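Local coordinates for protein putative nucleotide sugar epimerase/ dehydratase (Bordetella bronchiseptica, PDB 2Q1S) that binds NADH in a Rossmann fold and probably acts as a nucleotide-sugar epimerase or dehydratase in lipopolysaccharide O-antigen biosynthesis, at residues T33-V38 and Y102-A107; Q59-D64 and R81-S86; S86-A91 and T127-K132. All coordinates share one frame; numbering follows the deposited sequence. Where two conformers were deposited one is given.

Interaction 1: T33-V38 and Y102-A107; sequences TNVMVV and YVFHLA. With NAI (1,4-dihydronicotinamide adenine dinucleotide), chain B.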
loop_
_atom_site.group_PDB
_atom_site.type_symbol
_atom_site.label_atom_id
_atom_site.label_comp_id
_atom_site.label_asym_id
_atom_site.label_seq_id
_atom_site.Cartn_x
_atom_site.Cartn_y
_atom_site.Cartn_z
ATOM N N THR A 33 22.170 17.716 -17.220
ATOM C CA THR A 33 21.998 17.007 -15.966
ATOM C C THR A 33 22.126 15.477 -16.119
ATOM O O THR A 33 22.115 14.943 -17.245
ATOM C CB THR A 33 20.640 17.333 -15.319
ATOM O OG1 THR A 33 19.589 16.895 -16.189
ATOM C CG2 THR A 33 20.537 18.859 -14.998
ATOM N N ASN A 34 22.250 14.772 -14.985
ATOM C CA ASN A 34 22.231 13.312 -14.967
ATOM C C ASN A 34 20.847 12.846 -14.509
ATOM O O ASN A 34 20.342 13.310 -13.485
ATOM C CB ASN A 34 23.290 12.760 -14.016
ATOM C CG ASN A 34 24.713 12.883 -14.570
ATOM O OD1 ASN A 34 24.906 13.259 -15.719
ATOM N ND2 ASN A 34 25.698 12.588 -13.737
ATOM N N VAL A 35 20.246 11.959 -15.287
ATOM C CA VAL A 35 18.857 11.565 -14.998
ATOM C C VAL A 35 18.720 10.062 -14.968
ATOM O O VAL A 35 19.372 9.380 -15.735
ATOM C CB VAL A 35 17.889 12.153 -16.061
ATOM C CG1 VAL A 35 16.408 11.717 -15.799
ATOM C CG2 VAL A 35 18.042 13.658 -16.192
ATOM N N MET A 36 17.917 9.551 -14.028
ATOM C CA MET A 36 17.543 8.129 -14.083
ATOM C C MET A 36 16.072 8.030 -14.511
ATOM O O MET A 36 15.249 8.817 -14.046
ATOM C CB MET A 36 17.792 7.482 -12.729
ATOM C CG MET A 36 17.337 6.041 -12.655
ATOM S SD MET A 36 17.247 5.412 -10.961
ATOM C CE MET A 36 18.842 4.751 -10.971
ATOM N N VAL A 37 15.779 7.099 -15.421
ATOM C CA VAL A 37 14.396 6.805 -15.789
ATOM C C VAL A 37 14.138 5.331 -15.494
ATOM O O VAL A 37 14.570 4.454 -16.209
ATOM C CB VAL A 37 14.053 7.189 -17.258
ATOM C CG1 VAL A 37 12.553 6.984 -17.554
ATOM C CG2 VAL A 37 14.409 8.658 -17.535
ATOM N N VAL A 38 13.466 5.089 -14.360
ATOM C CA VAL A 38 13.066 3.719 -13.976
ATOM C C VAL A 38 11.833 3.417 -14.840
ATOM O O VAL A 38 10.920 4.257 -14.888
ATOM C CB VAL A 38 12.777 3.670 -12.456
ATOM C CG1 VAL A 38 12.370 2.214 -12.049
ATOM C CG2 VAL A 38 13.999 4.182 -11.677
ATOM N N TYR A 102 17.969 14.228 -11.355
ATOM C CA TYR A 102 16.530 13.920 -11.476
ATOM C C TYR A 102 16.330 12.467 -11.612
ATOM O O TYR A 102 17.136 11.754 -12.223
ATOM C CB TYR A 102 15.898 14.654 -12.672
ATOM C CG TYR A 102 15.968 16.147 -12.530
ATOM C CD1 TYR A 102 15.050 16.833 -11.727
ATOM C CD2 TYR A 102 16.988 16.904 -13.147
ATOM C CE1 TYR A 102 15.109 18.194 -11.538
ATOM C CE2 TYR A 102 17.074 18.283 -12.971
ATOM C CZ TYR A 102 16.118 18.965 -12.173
ATOM O OH TYR A 102 16.188 20.335 -11.983
ATOM N N VAL A 103 15.265 11.983 -10.972
ATOM C CA VAL A 103 14.837 10.598 -11.152
ATOM C C VAL A 103 13.384 10.615 -11.565
ATOM O O VAL A 103 12.601 11.335 -10.993
ATOM C CB VAL A 103 14.994 9.763 -9.816
ATOM C CG1 VAL A 103 14.278 8.391 -9.888
ATOM C CG2 VAL A 103 16.449 9.609 -9.445
ATOM N N PHE A 104 13.066 9.885 -12.620
ATOM C CA PHE A 104 11.666 9.657 -13.061
ATOM C C PHE A 104 11.341 8.203 -12.793
ATOM O O PHE A 104 12.018 7.348 -13.291
ATOM C CB PHE A 104 11.506 9.966 -14.554
ATOM C CG PHE A 104 11.749 11.407 -14.899
ATOM C CD1 PHE A 104 13.048 11.873 -15.176
ATOM C CD2 PHE A 104 10.709 12.341 -14.888
ATOM C CE1 PHE A 104 13.296 13.209 -15.491
ATOM C CE2 PHE A 104 10.938 13.686 -15.235
ATOM C CZ PHE A 104 12.253 14.130 -15.500
ATOM N N HIS A 105 10.333 7.951 -11.933
ATOM C CA HIS A 105 9.942 6.595 -11.613
ATOM C C HIS A 105 8.644 6.228 -12.335
ATOM O O HIS A 105 7.542 6.696 -11.890
ATOM C CB HIS A 105 9.814 6.468 -10.080
ATOM C CG HIS A 105 9.255 5.147 -9.679
ATOM N ND1 HIS A 105 9.436 4.013 -10.430
ATOM C CD2 HIS A 105 8.449 4.802 -8.644
ATOM C CE1 HIS A 105 8.780 2.999 -9.867
ATOM N NE2 HIS A 105 8.176 3.463 -8.781
ATOM N N LEU A 106 8.818 5.583 -13.495
ATOM C CA LEU A 106 7.702 5.216 -14.391
ATOM C C LEU A 106 7.360 3.746 -14.412
ATOM O O LEU A 106 6.494 3.323 -15.169
ATOM C CB LEU A 106 7.950 5.716 -15.839
ATOM C CG LEU A 106 8.468 7.149 -15.931
ATOM C CD1 LEU A 106 8.729 7.420 -17.435
ATOM C CD2 LEU A 106 7.531 8.144 -15.346
ATOM N N ALA A 107 8.094 2.898 -13.689
ATOM C CA ALA A 107 7.839 1.476 -13.755
ATOM C C ALA A 107 6.414 1.177 -13.204
ATOM O O ALA A 107 5.847 1.878 -12.350
ATOM C CB ALA A 107 8.883 0.707 -13.025
HETATM P PA NAI B . 4.762 0.502 -19.814
HETATM O O1A NAI B . 4.356 -0.848 -19.344
HETATM O O2A NAI B . 5.108 0.703 -21.308
HETATM O O5B NAI B . 5.917 1.081 -18.968
HETATM C C5B NAI B . 6.323 0.588 -17.687
HETATM C C4B NAI B . 7.771 0.129 -17.719
HETATM O O4B NAI B . 8.113 -0.390 -16.439
HETATM C C3B NAI B . 7.978 -1.011 -18.751
HETATM O O3B NAI B . 9.077 -0.685 -19.619
HETATM C C2B NAI B . 8.360 -2.195 -17.874
HETATM O O2B NAI B . 9.282 -3.176 -18.441
HETATM C C1B NAI B . 9.004 -1.502 -16.672
HETATM N N9A NAI B . 9.094 -2.317 -15.473
HETATM C C8A NAI B . 8.162 -3.200 -14.999
HETATM N N7A NAI B . 8.597 -3.717 -13.848
HETATM C C5A NAI B . 9.810 -3.179 -13.535
HETATM C C6A NAI B . 10.808 -3.302 -12.463
HETATM N N6A NAI B . 10.653 -4.117 -11.413
HETATM N N1A NAI B . 11.954 -2.554 -12.519
HETATM C C2A NAI B . 12.134 -1.724 -13.582
HETATM N N3A NAI B . 11.286 -1.531 -14.606
HETATM C C4A NAI B . 10.095 -2.228 -14.638
HETATM O O3 NAI B . 3.500 1.417 -19.460
HETATM P PN NAI B . 3.329 3.030 -19.576
HETATM O O1N NAI B . 2.006 3.332 -20.076
HETATM O O2N NAI B . 4.599 3.542 -20.204
HETATM O O5D NAI B . 3.428 3.452 -17.996
HETATM C C5D NAI B . 4.439 4.349 -17.505
HETATM C C4D NAI B . 3.956 4.876 -16.152
HETATM O O4D NAI B . 2.807 5.663 -16.355
HETATM C C3D NAI B . 3.482 3.763 -15.216
HETATM O O3D NAI B . 3.943 4.090 -13.899
HETATM C C2D NAI B . 1.988 3.805 -15.322
HETATM O O2D NAI B . 1.355 3.288 -14.121
HETATM C C1D NAI B . 1.723 5.275 -15.486
HETATM N N1N NAI B . 0.465 5.578 -16.116
HETATM C C2N NAI B . 0.241 5.375 -17.456
HETATM C C3N NAI B . -0.980 5.705 -18.038
HETATM C C7N NAI B . -1.253 5.471 -19.521
HETATM O O7N NAI B . -2.339 5.803 -19.966
HETATM N N7N NAI B . -0.249 4.933 -20.258
HETATM C C4N NAI B . -1.998 6.316 -17.258
HETATM C C5N NAI B . -1.717 6.548 -15.880
HETATM C C6N NAI B . -0.473 6.201 -15.356
#

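Interaction 2: Q59-D64 and R81-S86; sequences QVHVVD and RFSETS. With NAI (1,4-dihydronicotinamide adenine dinucleotide), chain B.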
loop_
_atom_site.group_PDB
_atom_site.type_symbol
_atom_site.label_atom_id
_atom_site.label_comp_id
_atom_site.label_asym_id
_atom_site.label_seq_id
_atom_site.Cartn_x
_atom_site.Cartn_y
_atom_site.Cartn_z
ATOM N N GLN A 59 23.430 12.614 -19.119
ATOM C CA GLN A 59 23.371 11.163 -19.037
ATOM C C GLN A 59 21.948 10.758 -18.702
ATOM O O GLN A 59 21.289 11.445 -17.923
ATOM C CB GLN A 59 24.318 10.640 -17.951
ATOM C CG GLN A 59 25.831 10.735 -18.264
ATOM C CD GLN A 59 26.710 10.189 -17.146
ATOM O OE1 GLN A 59 26.227 9.858 -16.060
ATOM N NE2 GLN A 59 28.007 10.090 -17.410
ATOM N N VAL A 60 21.493 9.667 -19.300
ATOM C CA VAL A 60 20.234 9.013 -18.873
ATOM C C VAL A 60 20.540 7.549 -18.497
ATOM O O VAL A 60 21.082 6.791 -19.316
ATOM C CB VAL A 60 19.135 9.024 -19.943
ATOM C CG1 VAL A 60 17.824 8.449 -19.337
ATOM C CG2 VAL A 60 18.877 10.404 -20.484
ATOM N N HIS A 61 20.227 7.176 -17.246
ATOM C CA HIS A 61 20.358 5.794 -16.780
ATOM C C HIS A 61 18.967 5.175 -16.812
ATOM O O HIS A 61 18.105 5.553 -16.000
ATOM C CB HIS A 61 20.912 5.773 -15.359
ATOM C CG HIS A 61 21.204 4.403 -14.834
ATOM N ND1 HIS A 61 21.519 4.185 -13.510
ATOM C CD2 HIS A 61 21.192 3.189 -15.424
ATOM C CE1 HIS A 61 21.744 2.898 -13.322
ATOM N NE2 HIS A 61 21.554 2.268 -14.470
ATOM N N VAL A 62 18.729 4.334 -17.801
ATOM C CA VAL A 62 17.459 3.598 -17.926
ATOM C C VAL A 62 17.588 2.298 -17.125
ATOM O O VAL A 62 18.520 1.527 -17.307
ATOM C CB VAL A 62 17.120 3.304 -19.419
ATOM C CG1 VAL A 62 15.946 2.295 -19.539
ATOM C CG2 VAL A 62 16.811 4.628 -20.183
ATOM N N VAL A 63 16.628 2.110 -16.202
ATOM C CA VAL A 63 16.605 0.850 -15.447
ATOM C C VAL A 63 15.285 0.209 -15.832
ATOM O O VAL A 63 14.236 0.825 -15.547
ATOM C CB VAL A 63 16.595 1.123 -13.922
ATOM C CG1 VAL A 63 16.494 -0.225 -13.213
ATOM C CG2 VAL A 63 17.926 1.843 -13.515
ATOM N N ASP A 64 15.324 -0.928 -16.514
ATOM C CA ASP A 64 14.072 -1.518 -16.982
ATOM C C ASP A 64 14.290 -3.010 -17.174
ATOM O O ASP A 64 15.258 -3.424 -17.819
ATOM C CB ASP A 64 13.623 -0.835 -18.283
ATOM C CG ASP A 64 12.163 -1.026 -18.560
ATOM O OD1 ASP A 64 11.783 -2.242 -18.672
ATOM O OD2 ASP A 64 11.468 -0.024 -18.727
ATOM N N ARG A 81 22.851 4.883 -20.478
ATOM C CA ARG A 81 23.280 3.648 -19.818
ATOM C C ARG A 81 22.010 2.821 -19.579
ATOM O O ARG A 81 21.021 3.336 -19.062
ATOM C CB ARG A 81 23.970 3.958 -18.491
ATOM C CG ARG A 81 24.298 2.741 -17.666
ATOM C CD ARG A 81 24.668 3.106 -16.246
ATOM N NE ARG A 81 24.922 1.907 -15.442
ATOM C CZ ARG A 81 25.141 1.900 -14.128
ATOM N NH1 ARG A 81 25.135 3.036 -13.432
ATOM N NH2 ARG A 81 25.367 0.742 -13.510
ATOM N N PHE A 82 22.036 1.552 -19.964
ATOM C CA PHE A 82 20.871 0.686 -19.756
ATOM C C PHE A 82 21.175 -0.484 -18.815
ATOM O O PHE A 82 21.998 -1.374 -19.132
ATOM C CB PHE A 82 20.334 0.202 -21.114
ATOM C CG PHE A 82 19.200 -0.811 -21.028
ATOM C CD1 PHE A 82 18.084 -0.580 -20.249
ATOM C CD2 PHE A 82 19.248 -1.971 -21.785
ATOM C CE1 PHE A 82 17.045 -1.508 -20.195
ATOM C CE2 PHE A 82 18.206 -2.914 -21.738
ATOM C CZ PHE A 82 17.115 -2.686 -20.933
ATOM N N SER A 83 20.467 -0.488 -17.675
ATOM C CA SER A 83 20.491 -1.612 -16.743
ATOM C C SER A 83 19.221 -2.445 -16.932
ATOM O O SER A 83 18.122 -2.019 -16.567
ATOM C CB SER A 83 20.628 -1.161 -15.279
ATOM O OG SER A 83 21.830 -0.417 -15.064
ATOM N N GLU A 84 19.392 -3.611 -17.553
ATOM C CA GLU A 84 18.291 -4.529 -17.855
ATOM C C GLU A 84 18.056 -5.376 -16.597
ATOM O O GLU A 84 18.384 -6.580 -16.524
ATOM C CB GLU A 84 18.609 -5.408 -19.086
ATOM C CG GLU A 84 17.391 -6.282 -19.444
ATOM C CD GLU A 84 17.546 -7.085 -20.706
ATOM O OE1 GLU A 84 18.423 -6.773 -21.558
ATOM O OE2 GLU A 84 16.802 -8.085 -20.847
ATOM N N THR A 85 17.435 -4.714 -15.622
ATOM C CA THR A 85 17.420 -5.215 -14.284
ATOM C C THR A 85 16.210 -4.592 -13.606
ATOM O O THR A 85 15.852 -3.434 -13.849
ATOM C CB THR A 85 18.687 -4.765 -13.523
ATOM O OG1 THR A 85 19.862 -5.255 -14.194
ATOM C CG2 THR A 85 18.697 -5.356 -12.125
ATOM N N SER A 86 15.548 -5.374 -12.742
ATOM C CA SER A 86 14.498 -4.799 -11.884
ATOM C C SER A 86 15.033 -3.742 -10.897
ATOM O O SER A 86 16.076 -3.962 -10.290
ATOM C CB SER A 86 13.789 -5.905 -11.087
ATOM O OG SER A 86 12.886 -5.328 -10.146
HETATM P PA NAI B . 4.762 0.502 -19.814
HETATM O O1A NAI B . 4.356 -0.848 -19.344
HETATM O O2A NAI B . 5.108 0.703 -21.308
HETATM O O5B NAI B . 5.917 1.081 -18.968
HETATM C C5B NAI B . 6.323 0.588 -17.687
HETATM C C4B NAI B . 7.771 0.129 -17.719
HETATM O O4B NAI B . 8.113 -0.390 -16.439
HETATM C C3B NAI B . 7.978 -1.011 -18.751
HETATM O O3B NAI B . 9.077 -0.685 -19.619
HETATM C C2B NAI B . 8.360 -2.195 -17.874
HETATM O O2B NAI B . 9.282 -3.176 -18.441
HETATM C C1B NAI B . 9.004 -1.502 -16.672
HETATM N N9A NAI B . 9.094 -2.317 -15.473
HETATM C C8A NAI B . 8.162 -3.200 -14.999
HETATM N N7A NAI B . 8.597 -3.717 -13.848
HETATM C C5A NAI B . 9.810 -3.179 -13.535
HETATM C C6A NAI B . 10.808 -3.302 -12.463
HETATM N N6A NAI B . 10.653 -4.117 -11.413
HETATM N N1A NAI B . 11.954 -2.554 -12.519
HETATM C C2A NAI B . 12.134 -1.724 -13.582
HETATM N N3A NAI B . 11.286 -1.531 -14.606
HETATM C C4A NAI B . 10.095 -2.228 -14.638
HETATM O O3 NAI B . 3.500 1.417 -19.460
HETATM P PN NAI B . 3.329 3.030 -19.576
HETATM O O1N NAI B . 2.006 3.332 -20.076
HETATM O O2N NAI B . 4.599 3.542 -20.204
HETATM O O5D NAI B . 3.428 3.452 -17.996
HETATM C C5D NAI B . 4.439 4.349 -17.505
HETATM C C4D NAI B . 3.956 4.876 -16.152
HETATM O O4D NAI B . 2.807 5.663 -16.355
HETATM C C3D NAI B . 3.482 3.763 -15.216
HETATM O O3D NAI B . 3.943 4.090 -13.899
HETATM C C2D NAI B . 1.988 3.805 -15.322
HETATM O O2D NAI B . 1.355 3.288 -14.121
HETATM C C1D NAI B . 1.723 5.275 -15.486
HETATM N N1N NAI B . 0.465 5.578 -16.116
HETATM C C2N NAI B . 0.241 5.375 -17.456
HETATM C C3N NAI B . -0.980 5.705 -18.038
HETATM C C7N NAI B . -1.253 5.471 -19.521
HETATM O O7N NAI B . -2.339 5.803 -19.966
HETATM N N7N NAI B . -0.249 4.933 -20.258
HETATM C C4N NAI B . -1.998 6.316 -17.258
HETATM C C5N NAI B . -1.717 6.548 -15.880
HETATM C C6N NAI B . -0.473 6.201 -15.356
#

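Interaction 3: S86-A91 and T127-K132; sequences SITDDA and TLTTLK. With NAI (1,4-dihydronicotinamide adenine dinucleotide), chain B.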
loop_
_atom_site.group_PDB
_atom_site.type_symbol
_atom_site.label_atom_id
_atom_site.label_comp_id
_atom_site.label_asym_id
_atom_site.label_seq_id
_atom_site.Cartn_x
_atom_site.Cartn_y
_atom_site.Cartn_z
ATOM N N SER A 86 15.548 -5.374 -12.742
ATOM C CA SER A 86 14.498 -4.799 -11.884
ATOM C C SER A 86 15.033 -3.742 -10.897
ATOM O O SER A 86 16.076 -3.962 -10.290
ATOM C CB SER A 86 13.789 -5.905 -11.087
ATOM O OG SER A 86 12.886 -5.328 -10.146
ATOM N N ILE A 87 14.302 -2.663 -10.726
ATOM C CA ILE A 87 14.615 -1.672 -9.695
ATOM C C ILE A 87 14.520 -2.220 -8.274
ATOM O O ILE A 87 15.012 -1.590 -7.318
ATOM C CB ILE A 87 13.807 -0.374 -9.880
ATOM C CG1 ILE A 87 14.431 0.757 -9.086
ATOM C CG2 ILE A 87 12.363 -0.541 -9.393
ATOM C CD1 ILE A 87 15.887 1.150 -9.519
ATOM N N THR A 88 13.854 -3.368 -8.098
ATOM C CA THR A 88 13.875 -4.031 -6.771
ATOM C C THR A 88 15.117 -4.856 -6.480
ATOM O O THR A 88 15.278 -5.421 -5.387
ATOM C CB THR A 88 12.620 -4.916 -6.551
ATOM O OG1 THR A 88 12.705 -6.045 -7.441
ATOM C CG2 THR A 88 11.375 -4.091 -6.800
ATOM N N ASP A 89 16.009 -4.964 -7.456
ATOM C CA ASP A 89 17.201 -5.781 -7.251
ATOM C C ASP A 89 18.166 -5.192 -6.196
ATOM O O ASP A 89 18.610 -4.051 -6.311
ATOM C CB ASP A 89 17.924 -6.014 -8.591
ATOM C CG ASP A 89 19.141 -6.906 -8.440
ATOM O OD1 ASP A 89 18.978 -8.134 -8.257
ATOM O OD2 ASP A 89 20.268 -6.374 -8.444
ATOM N N ASP A 90 18.469 -5.951 -5.148
ATOM C CA ASP A 90 19.292 -5.420 -4.051
ATOM C C ASP A 90 20.687 -4.972 -4.493
ATOM O O ASP A 90 21.133 -3.904 -4.097
ATOM C CB ASP A 90 19.413 -6.447 -2.924
ATOM C CG ASP A 90 18.110 -6.594 -2.139
ATOM O OD1 ASP A 90 17.306 -5.620 -2.140
ATOM O OD2 ASP A 90 17.920 -7.674 -1.534
ATOM N N ALA A 91 21.345 -5.774 -5.311
ATOM C CA ALA A 91 22.675 -5.401 -5.810
ATOM C C ALA A 91 22.611 -4.111 -6.605
ATOM O O ALA A 91 23.437 -3.194 -6.400
ATOM C CB ALA A 91 23.229 -6.512 -6.672
ATOM N N THR A 127 4.389 -2.033 -6.449
ATOM C CA THR A 127 4.377 -1.456 -5.111
ATOM C C THR A 127 5.798 -1.456 -4.560
ATOM O O THR A 127 6.300 -0.398 -4.116
ATOM C CB THR A 127 3.444 -2.238 -4.152
ATOM O OG1 THR A 127 2.067 -2.019 -4.543
ATOM C CG2 THR A 127 3.559 -1.752 -2.689
ATOM N N LEU A 128 6.429 -2.616 -4.585
ATOM C CA LEU A 128 7.745 -2.732 -3.950
ATOM C C LEU A 128 8.801 -1.922 -4.694
ATOM O O LEU A 128 9.764 -1.459 -4.089
ATOM C CB LEU A 128 8.119 -4.212 -3.827
ATOM C CG LEU A 128 9.420 -4.531 -3.128
ATOM C CD1 LEU A 128 9.327 -4.225 -1.606
ATOM C CD2 LEU A 128 9.786 -5.977 -3.381
ATOM N N THR A 129 8.570 -1.752 -5.989
ATOM C CA THR A 129 9.476 -0.926 -6.822
ATOM C C THR A 129 9.630 0.469 -6.181
ATOM O O THR A 129 10.757 0.945 -5.953
ATOM C CB THR A 129 8.825 -0.748 -8.205
ATOM O OG1 THR A 129 7.419 -0.477 -8.018
ATOM C CG2 THR A 129 9.020 -1.967 -9.052
ATOM N N THR A 130 8.520 1.139 -5.892
ATOM C CA THR A 130 8.560 2.483 -5.340
ATOM C C THR A 130 9.239 2.531 -3.976
ATOM O O THR A 130 10.084 3.405 -3.702
ATOM C CB THR A 130 7.145 3.054 -5.257
ATOM O OG1 THR A 130 6.540 2.921 -6.554
ATOM C CG2 THR A 130 7.179 4.529 -4.842
ATOM N N LEU A 131 8.856 1.603 -3.095
ATOM C CA LEU A 131 9.403 1.600 -1.737
ATOM C C LEU A 131 10.937 1.396 -1.772
ATOM O O LEU A 131 11.662 2.139 -1.087
ATOM C CB LEU A 131 8.719 0.462 -0.933
ATOM C CG LEU A 131 9.237 0.448 0.507
ATOM C CD1 LEU A 131 8.961 1.762 1.230
ATOM C CD2 LEU A 131 8.581 -0.755 1.229
ATOM N N LYS A 132 11.410 0.385 -2.491
ATOM C CA LYS A 132 12.846 0.087 -2.495
ATOM C C LYS A 132 13.635 1.219 -3.165
ATOM O O LYS A 132 14.732 1.555 -2.721
ATOM C CB LYS A 132 13.143 -1.256 -3.120
ATOM C CG LYS A 132 12.506 -2.393 -2.288
ATOM C CD LYS A 132 12.950 -3.768 -2.755
ATOM C CE LYS A 132 14.377 -4.156 -2.347
ATOM N NZ LYS A 132 14.741 -5.543 -2.742
HETATM P PA NAI B . 4.762 0.502 -19.814
HETATM O O1A NAI B . 4.356 -0.848 -19.344
HETATM O O2A NAI B . 5.108 0.703 -21.308
HETATM O O5B NAI B . 5.917 1.081 -18.968
HETATM C C5B NAI B . 6.323 0.588 -17.687
HETATM C C4B NAI B . 7.771 0.129 -17.719
HETATM O O4B NAI B . 8.113 -0.390 -16.439
HETATM C C3B NAI B . 7.978 -1.011 -18.751
HETATM O O3B NAI B . 9.077 -0.685 -19.619
HETATM C C2B NAI B . 8.360 -2.195 -17.874
HETATM O O2B NAI B . 9.282 -3.176 -18.441
HETATM C C1B NAI B . 9.004 -1.502 -16.672
HETATM N N9A NAI B . 9.094 -2.317 -15.473
HETATM C C8A NAI B . 8.162 -3.200 -14.999
HETATM N N7A NAI B . 8.597 -3.717 -13.848
HETATM C C5A NAI B . 9.810 -3.179 -13.535
HETATM C C6A NAI B . 10.808 -3.302 -12.463
HETATM N N6A NAI B . 10.653 -4.117 -11.413
HETATM N N1A NAI B . 11.954 -2.554 -12.519
HETATM C C2A NAI B . 12.134 -1.724 -13.582
HETATM N N3A NAI B . 11.286 -1.531 -14.606
HETATM C C4A NAI B . 10.095 -2.228 -14.638
HETATM O O3 NAI B . 3.500 1.417 -19.460
HETATM P PN NAI B . 3.329 3.030 -19.576
HETATM O O1N NAI B . 2.006 3.332 -20.076
HETATM O O2N NAI B . 4.599 3.542 -20.204
HETATM O O5D NAI B . 3.428 3.452 -17.996
HETATM C C5D NAI B . 4.439 4.349 -17.505
HETATM C C4D NAI B . 3.956 4.876 -16.152
HETATM O O4D NAI B . 2.807 5.663 -16.355
HETATM C C3D NAI B . 3.482 3.763 -15.216
HETATM O O3D NAI B . 3.943 4.090 -13.899
HETATM C C2D NAI B . 1.988 3.805 -15.322
HETATM O O2D NAI B . 1.355 3.288 -14.121
HETATM C C1D NAI B . 1.723 5.275 -15.486
HETATM N N1N NAI B . 0.465 5.578 -16.116
HETATM C C2N NAI B . 0.241 5.375 -17.456
HETATM C C3N NAI B . -0.980 5.705 -18.038
HETATM C C7N NAI B . -1.253 5.471 -19.521
HETATM O O7N NAI B . -2.339 5.803 -19.966
HETATM N N7N NAI B . -0.249 4.933 -20.258
HETATM C C4N NAI B . -1.998 6.316 -17.258
HETATM C C5N NAI B . -1.717 6.548 -15.880
HETATM C C6N NAI B . -0.473 6.201 -15.356
#

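Interaction 1: T33-V38 and Y102-A107
Met36 and Phe104 are joined by a nearly straight backbone bond, Phe104 N to Met36 O at 2.8 Å (175° at the hydrogen), within a parallel ladder that zips strand 34-38 to strand 102-105. Met36 N to Tyr102 O and Val38 N to Phe104 O continue it; at the start Tyr102 N reaches Asn34 O only weakly. Past the strand end, Leu106 N still binds Val38 O at 2.8 Å. On the face carrying Val35, Val37, Tyr102 and Phe104, Val35 CG1 presses in plane against the edge of the Phe104 ring, 3.4 Å from CD1. Val37 CG1 meets Leu106 CD1 at 3.9 Å, and helix 43-54 covers this face through Leu48 and Leu52. The other face brings Met36 against Val103. There Val38 CG1, anti to the backbone N (chi1 -179°), touches both His105 ND1 and Ala107 CB. His105 NE2 is bonded to Thr130 OG1, while buried ND1 has no polar partner in the model. Ala107 CB then touches the adenine, 3.6 Å from NAI C4A. In this parallel part of the Rossmann sheet the ladder sets apolar Ala107 against the base and the carbonyls of Leu106 and Ala107 near ribose hydroxyl O3D.

Interaction 2: Q59-D64 and R81-S86
His61 NE2 and Ser83 OG share a nearly linear hydrogen bond of 2.8 Å, the hydroxyl lying in the plane of the imidazole at its edge. His61 ND1 is held by Tyr100 OH, so the ring is gripped at both nitrogens and its rotation is fixed. His61 CG stands anti to the backbone N (chi1 -175°), which lays the ring alongside Arg81. Onto one face of this ring lies the guanidinium of Arg81, almost parallel to it (4°) with centres 4.0 Å apart; the extended arginine chain lays CD over the same face, while Val63 CG2 sits over the opposite one. Backbone bonds knit the parallel strands 59-63 and 80-83: Arg81 N to Val60 O, Val62 N to Arg81 O, Ser83 N to Val62 O and Asp64 N to Ser83 O. The last, 3.0 Å long, anchors Asp64 just beyond the strand; Thr85 N to Asp64 O is weak. On the face opposite His61, Arg81 and Ser83, Val62 CG1 packs 3.7 Å from Phe82 CD1, and Asp64 CB meets the ring edge of Phe82 in plane. Val63 CG1 closes on Thr85 O, 3.3 Å away. Asp64 ends the second Rossmann strand, and its carboxylate takes both adenosine-ribose hydroxyls, NAI O2B on OD1 (2.7 Å) and NAI O3B on OD2 (2.6 Å). OD1 is also bonded to Leu66 N and OD2 to Ala41 N. A carboxylate holding both hydroxyls fits a free 2'-hydroxyl and would probably disfavour the phosphate of NADPH, consistent with the NADH bound here.

Interaction 3: S86-A91 and T127-K132
The adenine pocket of the NADH site is bordered by the turn Ser86-Asp89 and the start of helix 128-137, which meet there through Ile87 and Thr129. The side chains of Ile87 and Thr129 cross at about a right angle, with Ile87 CG2 3.7 Å from Thr129 CG2. That threonine methyl also lies 3.6 Å from NAI N6A, touching the protein loop and the cofactor together. Thr88 points at the helix: its OG1 torsion (chi1 69°) leaves CG2 anti to the carbonyl carbon, and this methyl rests on the backbone of Thr129, 3.7 Å from CA, and near the side chain of Leu128. The hydroxyl branch turns from the helix segment to Glu124 OE2 and receives a bond from Ser86 OG. A type I turn, closed by Asp89 N to Ser86 O, lies between strand 80-83 and helix 90-95 in the Rossmann fold, and Asp89 N-caps that helix through Leu92 N. In the turn, Ile87 N donates to NAI N1A at 3.0 Å, almost straight (170°), while Ser86 OG accepts from NAI N6A; together they read the Watson-Crick edge of adenine. Farther from the cofactor, Lys132 bends at chi3 (75°) and brings CD alongside Thr88 CB. Its ammonium then has two acceptors: Thr88 O at 2.7 Å, approached in the carbonyl plane, and Asp90 OD1 at 2.6 Å, met from above the carboxylate plane in a salt bridge. The lysine thus ties the turn carbonyl and the opening of helix 90-95 to helix 128-137. The second subunit packs against this helix segment, with its His123 on Leu128 and its Leu120 on Lys132.

Interactions 1 and 2 lie in the parallel part of one sheet, their centres about 9 Å apart: strand 34-38 stands between 102-105 and 59-63, and strand 80-83 follows beyond 59-63. Val35 O to His61 N and Val37 N to His61 O probably join the two ladders. Interaction 3 lies about 13 to 14 Å from both centres, sharing Ser86 with interaction 2 and touching interaction 1 where Val38 packs on Ile87. Along the chain, 59-64 and 81-86 fall between the segments of interaction 1, whereas 86-91 precedes 102-107 and 127-132 follows it. All three contacts line the cofactor's adenosine part, interaction 1 reaching on to the nicotinamide ribose.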